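Local coordinates for OBCA, Oxalate Biosynthetic Component A (Burkholderia glumae, PDB 4NNB), which belongs to a family of TIM-barrel metal enzymes and binds a magnesium ion and an oxaloacetate ion in this model, at residues 210-215 with 263-268; 269-274 with 514-519. All blocks are in the same frame, centred on the assembly; numbering follows the deposited sequence.

Contact 1: 210-215 with 263-268; sequences EETIRS and PMVKKR
Arg-268 and Glu-210 meet because both chains bend: Arg-268 sets CG anti to its carbonyl carbon and turns at chi3 (54°), laying its guanidinium back over helix 205-217, while Glu-210, whose CB points away from helix 255-268, folds at chi2 and swings its carboxylate round to the partner. The resulting salt bridge runs from Arg-268 NH1 to Glu-210 OE1 at 2.9 Å, nearly straight (N-H...O 174°). OE1 lies in the guanidinium plane and is met on its syn side, though the donor is tilted 30° from the carboxylate plane. Ile-213 CD1 presses on one face of the Arg-268 guanidinium, offset toward the rim, 3.3 Å from Arg-268 NH1; it also touches Arg-268 CD at 3.4 Å, the two side chains crossing at about a right angle. Ile-213 CG2 lies farther out, 3.8 Å from Arg-268 NH2. Deeper in the interface, Thr-212 CG2 packs on Val-265 CG2 at 4.0 Å, while Thr-212 OG1 bonds to Ile-208 O within its own helix. The axes of the two segments approach to 9.8 Å and run in roughly the same direction, as neighbouring outer helices of a TIM barrel do. Methyl groups thus fill the side toward strand 222-229, where Thr-212 touches Val-223 and Leu-225; the ion pair lies toward solvent, where the bond at the edge and the methyl on the face would restrict the guanidinium's rotation.

Contact 2: 269-274 with 514-519; sequences EPAAIL and LTAAQV
Ile-273 reaches Val-519 and Ala-516 with its CD1 methyl. CG1 is anti to the carbonyl carbon (chi1 -57°) and the chain then runs extended, carrying CD1 to the first turn of helix 516-523. There the methyl meets Val-519 CG1 at 3.7 Å, the two side chains inclined to one another, and lies 3.5 Å from Ala-516 O. Ala-516 and Ala-271 both point their CB atoms across the interface; they are 4.2 Å apart, and Ala-516 CB comes still closer, 3.6 Å, to Ala-271 O. With such short side chains the backbones come close, Ala-271 CA and Ala-517 CA being 5.7 Å apart. The segments meet by van der Waals packing, methyl against methyl and methyl against carbonyl oxygen. Ala-271 O accepts a hydrogen bond from Arg-520 NH1. The start of the helix is fixed by a capping box: Gln-518 N donates to Thr-515 OG1, and Thr-515 N to Gln-518 OE1 at 2.8 Å. Across from Ala-516, a type I turn from Glu-269 to Ala-272 carries the chain from helix 255-268 into strand 273-276. Ile-273 pairs through its backbone with Val-223 of strand 222-229, and Leu-274 with Val-308 of strand 308-311. Met-216 of helix 205-217 touches both Ala-272 and Ala-516, so the junction lies where that helix, the start of strand 273-276 and the last modelled helix, 516-523, come together.

How the contacts relate
Contacts 1 and 2 follow one another along the chain, and their centres lie about 11 Å apart. Helix 255-268 leads through a short turn into strand 273-276, completing a beta-alpha-beta crossover from the parallel strand 222-229. Lys-266 NZ bonds to Ala-272 O at 3.1 Å across the turn, and Val-265 CG1 packs on Ala-272 CB at 3.6 Å. Thr-212 CG2 also reaches Leu-274 CD2, 4.2 Å away, joining helix 205-217 to the same strand. Neither contact contributes a residue to the ligand site; in contact 1 the side chain of Thr-212 is about 13 Å from the magnesium ion and about 14 Å from the oxaloacetate ion. Strand 222-229, however, carries His-224 and His-226, which bind the metal.

Contact 1: 210-215 with 263-268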
loop_
_atom_site.group_PDB
_atom_site.type_symbol
_atom_site.label_atom_id
_atom_site.label_comp_id
_atom_site.label_asym_id
_atom_site.label_seq_id
_atom_site.Cartn_x
_atom_site.Cartn_y
_atom_site.Cartn_z
ATOM N N GLU A 210 -8.831 14.062 -1.452
ATOM C CA GLU A 210 -7.724 14.920 -1.882
ATOM C C GLU A 210 -6.653 14.115 -2.614
ATOM O O GLU A 210 -6.159 14.541 -3.659
ATOM C CB GLU A 210 -7.128 15.682 -0.691
ATOM C CG GLU A 210 -5.926 16.556 -1.044
ATOM C CD GLU A 210 -6.291 17.688 -1.995
ATOM O OE1 GLU A 210 -7.474 18.093 -2.011
ATOM O OE2 GLU A 210 -5.394 18.175 -2.724
ATOM N N GLU A 211 -6.334 12.927 -2.100
ATOM C CA GLU A 211 -5.324 12.075 -2.741
ATOM C C GLU A 211 -5.801 11.538 -4.084
ATOM O O GLU A 211 -5.023 11.463 -5.045
ATOM C CB GLU A 211 -4.887 10.929 -1.806
ATOM C CG GLU A 211 -3.829 10.020 -2.404
ATOM C CD GLU A 211 -2.499 10.746 -2.655
ATOM O OE1 GLU A 211 -2.059 11.520 -1.780
ATOM O OE2 GLU A 211 -1.899 10.535 -3.725
ATOM N N THR A 212 -7.084 11.178 -4.159
ATOM C CA THR A 212 -7.680 10.733 -5.418
ATOM C C THR A 212 -7.523 11.802 -6.503
ATOM O O THR A 212 -7.087 11.523 -7.623
ATOM C CB THR A 212 -9.195 10.409 -5.232
ATOM O OG1 THR A 212 -9.328 9.299 -4.332
ATOM C CG2 THR A 212 -9.845 10.055 -6.554
ATOM N N ILE A 213 -7.903 13.026 -6.171
ATOM C CA ILE A 213 -7.791 14.134 -7.116
ATOM C C ILE A 213 -6.339 14.433 -7.499
ATOM O O ILE A 213 -6.027 14.577 -8.686
ATOM C CB ILE A 213 -8.489 15.374 -6.563
ATOM C CG1 ILE A 213 -9.998 15.147 -6.619
ATOM C CG2 ILE A 213 -8.123 16.614 -7.395
ATOM C CD1 ILE A 213 -10.728 15.868 -5.561
ATOM N N ARG A 214 -5.451 14.501 -6.512
ATOM C CA ARG A 214 -4.032 14.683 -6.817
ATOM C C ARG A 214 -3.474 13.564 -7.682
ATOM O O ARG A 214 -2.707 13.822 -8.605
ATOM C CB ARG A 214 -3.202 14.814 -5.538
ATOM C CG ARG A 214 -3.557 16.032 -4.710
ATOM C CD ARG A 214 -2.314 16.603 -4.085
ATOM N NE ARG A 214 -1.279 16.835 -5.089
ATOM C CZ ARG A 214 -0.012 17.101 -4.802
ATOM N NH1 ARG A 214 0.864 17.285 -5.777
ATOM N NH2 ARG A 214 0.381 17.173 -3.539
ATOM N N SER A 215 -3.845 12.320 -7.384
ATOM C CA SER A 215 -3.375 11.189 -8.185
ATOM C C SER A 215 -3.836 11.270 -9.638
ATOM O O SER A 215 -3.060 10.997 -10.569
ATOM C CB SER A 215 -3.814 9.857 -7.557
ATOM O OG SER A 215 -3.038 9.592 -6.403
ATOM N N PRO A 263 -19.402 11.735 -4.206
ATOM C CA PRO A 263 -19.724 13.069 -4.740
ATOM C C PRO A 263 -18.626 14.118 -4.500
ATOM O O PRO A 263 -18.531 15.059 -5.291
ATOM C CB PRO A 263 -20.996 13.453 -3.978
ATOM C CG PRO A 263 -20.894 12.717 -2.695
ATOM C CD PRO A 263 -20.251 11.394 -3.050
ATOM N N MET A 264 -17.813 13.975 -3.457
ATOM C CA MET A 264 -16.753 14.961 -3.230
ATOM C C MET A 264 -15.721 14.887 -4.351
ATOM O O MET A 264 -15.286 15.915 -4.880
ATOM C CB MET A 264 -16.117 14.818 -1.840
ATOM C CG MET A 264 -17.055 15.256 -0.711
ATOM S SD MET A 264 -16.300 15.271 0.927
ATOM C CE MET A 264 -15.400 13.753 0.883
ATOM N N VAL A 265 -15.369 13.671 -4.752
ATOM C CA VAL A 265 -14.468 13.485 -5.889
ATOM C C VAL A 265 -15.086 14.023 -7.170
ATOM O O VAL A 265 -14.456 14.794 -7.905
ATOM C CB VAL A 265 -14.090 11.987 -6.080
ATOM C CG1 VAL A 265 -13.403 11.767 -7.416
ATOM C CG2 VAL A 265 -13.187 11.542 -4.960
ATOM N N LYS A 266 -16.325 13.619 -7.432
ATOM C CA LYS A 266 -16.995 13.977 -8.676
ATOM C C LYS A 266 -17.258 15.476 -8.825
ATOM O O LYS A 266 -17.321 15.992 -9.941
ATOM C CB LYS A 266 -18.303 13.194 -8.814
ATOM C CG LYS A 266 -18.103 11.700 -9.072
ATOM C CD LYS A 266 -17.677 11.443 -10.498
ATOM C CE LYS A 266 -17.558 9.953 -10.762
ATOM N NZ LYS A 266 -17.808 9.717 -12.188
ATOM N N LYS A 267 -17.400 16.183 -7.714
ATOM C CA LYS A 267 -17.586 17.631 -7.807
ATOM C C LYS A 267 -16.338 18.302 -8.388
ATOM O O LYS A 267 -16.433 19.273 -9.136
ATOM C CB LYS A 267 -17.934 18.232 -6.445
ATOM C CG LYS A 267 -18.139 19.748 -6.497
ATOM C CD LYS A 267 -18.911 20.264 -5.295
ATOM C CE LYS A 267 -19.192 21.762 -5.429
ATOM N NZ LYS A 267 -20.222 22.224 -4.453
ATOM N N ARG A 268 -15.168 17.761 -8.068
ATOM C CA ARG A 268 -13.926 18.378 -8.508
ATOM C C ARG A 268 -13.423 17.782 -9.817
ATOM O O ARG A 268 -12.926 18.503 -10.686
ATOM C CB ARG A 268 -12.873 18.293 -7.397
ATOM C CG ARG A 268 -13.341 18.965 -6.108
ATOM C CD ARG A 268 -12.332 18.828 -4.974
ATOM N NE ARG A 268 -10.994 19.301 -5.345
ATOM C CZ ARG A 268 -9.882 19.072 -4.642
ATOM N NH1 ARG A 268 -9.923 18.373 -3.519
ATOM N NH2 ARG A 268 -8.719 19.545 -5.065
HETATM O O HOH W 1 -5.425 19.572 -4.726
#

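Contact 2: 269-274 with 514-519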
loop_
_atom_site.group_PDB
_atom_site.type_symbol
_atom_site.label_atom_id
_atom_site.label_comp_id
_atom_site.label_asym_id
_atom_site.label_seq_id
_atom_site.Cartn_x
_atom_site.Cartn_y
_atom_site.Cartn_z
ATOM N N GLU A 269 -13.566 16.470 -9.964
ATOM C CA GLU A 269 -13.188 15.805 -11.201
ATOM C C GLU A 269 -14.304 14.862 -11.622
ATOM O O GLU A 269 -14.306 13.688 -11.234
ATOM C CB GLU A 269 -11.893 15.011 -11.009
ATOM C CG GLU A 269 -10.636 15.860 -10.857
ATOM C CD GLU A 269 -10.131 16.419 -12.180
ATOM O OE1 GLU A 269 -10.602 15.971 -13.250
ATOM O OE2 GLU A 269 -9.241 17.291 -12.146
ATOM N N PRO A 270 -15.260 15.364 -12.414
ATOM C CA PRO A 270 -16.404 14.529 -12.816
ATOM C C PRO A 270 -16.025 13.385 -13.748
ATOM O O PRO A 270 -16.821 12.461 -13.930
ATOM C CB PRO A 270 -17.332 15.513 -13.540
ATOM C CG PRO A 270 -16.482 16.706 -13.871
ATOM C CD PRO A 270 -15.438 16.779 -12.798
ATOM N N ALA A 271 -14.831 13.443 -14.330
ATOM C CA ALA A 271 -14.358 12.361 -15.194
ATOM C C ALA A 271 -13.786 11.183 -14.406
ATOM O O ALA A 271 -13.480 10.146 -14.993
ATOM C CB ALA A 271 -13.299 12.873 -16.144
ATOM N N ALA A 272 -13.593 11.368 -13.103
ATOM C CA ALA A 272 -12.918 10.358 -12.283
ATOM C C ALA A 272 -13.558 8.999 -12.464
ATOM O O ALA A 272 -14.789 8.861 -12.400
ATOM C CB ALA A 272 -12.944 10.741 -10.831
ATOM N N ILE A 273 -12.718 7.999 -12.701
ATOM C CA ILE A 273 -13.182 6.618 -12.780
ATOM C C ILE A 273 -12.867 5.930 -11.464
ATOM O O ILE A 273 -11.704 5.639 -11.160
ATOM C CB ILE A 273 -12.493 5.870 -13.921
ATOM C CG1 ILE A 273 -12.746 6.600 -15.242
ATOM C CG2 ILE A 273 -13.001 4.421 -13.992
ATOM C CD1 ILE A 273 -11.958 6.050 -16.397
ATOM N N LEU A 274 -13.902 5.701 -10.668
ATOM C CA LEU A 274 -13.710 5.105 -9.357
ATOM C C LEU A 274 -13.856 3.584 -9.415
ATOM O O LEU A 274 -14.818 3.048 -9.987
ATOM C CB LEU A 274 -14.674 5.721 -8.342
ATOM C CG LEU A 274 -14.487 7.218 -8.041
ATOM C CD1 LEU A 274 -15.278 7.600 -6.792
ATOM C CD2 LEU A 274 -13.006 7.614 -7.892
ATOM N N LEU A 514 -3.097 7.242 -21.336
ATOM C CA LEU A 514 -4.501 7.620 -21.498
ATOM C C LEU A 514 -5.049 8.378 -20.291
ATOM O O LEU A 514 -4.702 8.077 -19.144
ATOM C CB LEU A 514 -5.348 6.373 -21.750
ATOM C CG LEU A 514 -4.821 5.474 -22.868
ATOM C CD1 LEU A 514 -5.562 4.162 -22.910
ATOM C CD2 LEU A 514 -4.910 6.184 -24.224
ATOM N N THR A 515 -5.905 9.360 -20.553
ATOM C CA THR A 515 -6.558 10.132 -19.501
ATOM C C THR A 515 -7.839 9.440 -19.060
ATOM O O THR A 515 -8.323 8.520 -19.730
ATOM C CB THR A 515 -6.999 11.497 -20.020
ATOM O OG1 THR A 515 -8.021 11.301 -21.001
ATOM C CG2 THR A 515 -5.829 12.262 -20.637
ATOM N N ALA A 516 -8.408 9.915 -17.957
ATOM C CA ALA A 516 -9.685 9.401 -17.467
ATOM C C ALA A 516 -10.775 9.499 -18.533
ATOM O O ALA A 516 -11.475 8.523 -18.799
ATOM C CB ALA A 516 -10.105 10.128 -16.206
ATOM N N ALA A 517 -10.907 10.668 -19.155
ATOM C CA ALA A 517 -11.938 10.861 -20.173
ATOM C C ALA A 517 -11.789 9.845 -21.290
ATOM O O ALA A 517 -12.778 9.340 -21.812
ATOM C CB ALA A 517 -11.906 12.290 -20.732
ATOM N N GLN A 518 -10.550 9.531 -21.648
ATOM C CA GLN A 518 -10.308 8.580 -22.725
ATOM C C GLN A 518 -10.622 7.137 -22.333
ATOM O O GLN A 518 -11.163 6.370 -23.135
ATOM C CB GLN A 518 -8.858 8.659 -23.181
ATOM C CG GLN A 518 -8.478 9.970 -23.861
ATOM C CD GLN A 518 -7.003 10.031 -24.132
ATOM O OE1 GLN A 518 -6.191 10.122 -23.204
ATOM N NE2 GLN A 518 -6.634 9.949 -25.405
ATOM N N VAL A 519 -10.249 6.756 -21.112
ATOM C CA VAL A 519 -10.513 5.396 -20.641
ATOM C C VAL A 519 -12.020 5.161 -20.563
ATOM O O VAL A 519 -12.497 4.112 -21.003
ATOM C CB VAL A 519 -9.789 5.085 -19.286
ATOM C CG1 VAL A 519 -10.269 3.735 -18.685
ATOM C CG2 VAL A 519 -8.292 5.053 -19.490
#